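Local coordinates for uncharacterized protein lp_1913 (Lactobacillus plantarum, PDB 3FLH), which is of unknown function but belongs to the rhodanese-like family, whose best-known members transfer sulfur between small molecules, at residues Y77-T80 with G81-L85. Sequence-based numbering, arbitrary orientation.
Sequences YDWT and GGTTL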
loop_
_atom_site.group_PDB
_atom_site.type_symbol
_atom_site.label_atom_id
_atom_site.label_comp_id
_atom_site.label_asym_id
_atom_site.label_seq_id
_atom_site.Cartn_x
_atom_site.Cartn_y
_atom_site.Cartn_z
ATOM N N TYR B 77 3.381 5.793 11.646
ATOM C CA TYR B 77 2.847 4.464 11.369
ATOM C C TYR B 77 1.409 4.300 11.847
ATOM O O TYR B 77 0.999 4.884 12.852
ATOM C CB TYR B 77 3.728 3.377 12.008
ATOM C CG TYR B 77 3.603 3.262 13.517
ATOM C CD1 TYR B 77 2.530 2.575 14.103
ATOM C CD2 TYR B 77 4.568 3.823 14.356
ATOM C CE1 TYR B 77 2.430 2.450 15.486
ATOM C CE2 TYR B 77 4.478 3.701 15.741
ATOM C CZ TYR B 77 3.416 3.016 16.294
ATOM O OH TYR B 77 3.352 2.866 17.653
ATOM N N ASP B 78 0.642 3.510 11.105
ATOM C CA ASP B 78 -0.738 3.226 11.462
ATOM C C ASP B 78 -0.699 1.749 11.824
ATOM O O ASP B 78 0.378 1.138 11.822
ATOM C CB ASP B 78 -1.676 3.482 10.269
ATOM C CG ASP B 78 -3.161 3.433 10.652
ATOM O OD1 ASP B 78 -3.489 3.380 11.859
ATOM O OD2 ASP B 78 -4.011 3.461 9.737
ATOM N N TRP B 79 -1.847 1.163 12.131
ATOM C CA TRP B 79 -1.850 -0.242 12.519
ATOM C C TRP B 79 -1.374 -1.153 11.398
ATOM O O TRP B 79 -0.760 -2.190 11.648
ATOM C CB TRP B 79 -3.239 -0.668 13.011
ATOM C CG TRP B 79 -4.314 -0.710 11.968
ATOM C CD1 TRP B 79 -4.955 0.351 11.396
ATOM C CD2 TRP B 79 -4.900 -1.887 11.403
ATOM N NE1 TRP B 79 -5.913 -0.095 10.509
ATOM C CE2 TRP B 79 -5.898 -1.466 10.495
ATOM C CE3 TRP B 79 -4.679 -3.259 11.579
ATOM C CZ2 TRP B 79 -6.677 -2.372 9.761
ATOM C CZ3 TRP B 79 -5.454 -4.161 10.849
ATOM C CH2 TRP B 79 -6.440 -3.710 9.952
ATOM N N THR B 80 -1.630 -0.754 10.159
ATOM C CA THR B 80 -1.218 -1.563 9.027
ATOM C C THR B 80 -0.782 -0.660 7.875
ATOM O O THR B 80 -1.198 0.497 7.790
ATOM C CB THR B 80 -2.379 -2.485 8.577
ATOM O OG1 THR B 80 -1.874 -3.505 7.711
ATOM C CG2 THR B 80 -3.443 -1.681 7.843
ATOM N N GLY B 81 0.059 -1.183 6.993
ATOM C CA GLY B 81 0.527 -0.379 5.878
ATOM C C GLY B 81 -0.521 -0.120 4.811
ATOM O O GLY B 81 -0.395 0.823 4.035
ATOM N N GLY B 82 -1.564 -0.944 4.775
ATOM C CA GLY B 82 -2.601 -0.787 3.766
ATOM C C GLY B 82 -3.438 0.481 3.797
ATOM O O GLY B 82 -4.085 0.817 2.798
ATOM N N THR B 83 -3.440 1.188 4.924
ATOM C CA THR B 83 -4.224 2.414 5.036
ATOM C C THR B 83 -3.489 3.580 4.398
ATOM O O THR B 83 -2.375 3.430 3.905
ATOM C CB THR B 83 -4.532 2.778 6.520
ATOM O OG1 THR B 83 -3.334 3.221 7.172
ATOM C CG2 THR B 83 -5.093 1.572 7.268
ATOM N N THR B 84 -4.123 4.744 4.409
ATOM C CA THR B 84 -3.531 5.949 3.843
ATOM C C THR B 84 -3.171 6.935 4.944
ATOM O O THR B 84 -2.691 8.029 4.657
ATOM C CB THR B 84 -4.525 6.656 2.891
ATOM O OG1 THR B 84 -5.751 6.911 3.594
ATOM C CG2 THR B 84 -4.814 5.784 1.667
ATOM N N LEU B 85 -3.416 6.564 6.198
ATOM C CA LEU B 85 -3.128 7.460 7.326
ATOM C C LEU B 85 -1.656 7.829 7.422
ATOM O O LEU B 85 -1.319 8.936 7.836
ATOM C CB LEU B 85 -3.569 6.829 8.655
ATOM C CG LEU B 85 -5.059 6.810 9.017
ATOM C CD1 LEU B 85 -5.577 8.238 9.221
ATOM C CD2 LEU B 85 -5.821 6.119 7.906
#
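D78 and T83 meet across a tight loop, the hydroxyl OG1 of T83 donating a 2.7 Å hydrogen bond to D78 OD2 on its anti lone pair, away from the other oxygen. The D78 side chain reaches this point with CG anti to the backbone N (chi1 -170°), crossing T83 at about a right angle. D78 OD2 also lies 3.6 Å from L85 CB, and the leucine branch, through CG and CD2, packs against the same oxygen. D78 OD1 takes a weak bond from W79 N, which together with the T83 bond holds the carboxylate at both oxygens. Replacing D78 with alanine is likely to leave the T83 hydroxyl without its acceptor and the W79 amide without its side-chain partner. W79 swings its indole back over the loop: T80 CG2 sits 3.6 Å above the centre of one ring face, and W79 NE1 comes within 3.7 Å of T83 CG2. T80 then opens a type I beta turn that closes at T83 through G81 and G82, bringing the two threonine methyls, T80 CG2 and T83 CG2, to 3.7 Å. Besides giving its proton to D78, T83 OG1 accepts a weak capping bond from L85 N, 3.5 Å away, at the entry to the next helix. R39 touches D78 and W79, and E108 of the second subunit packs on W79 and T80. The loop probably corresponds to the active-site loop of rhodaneses, and D78 appears to occupy the position of their usual catalytic cysteine. Bordered at T80 by E108 of helix 106-112, it leads from strand 73-77, which lies between strands 99-103 and 33-37 in the parallel sheet, into helix 85-95.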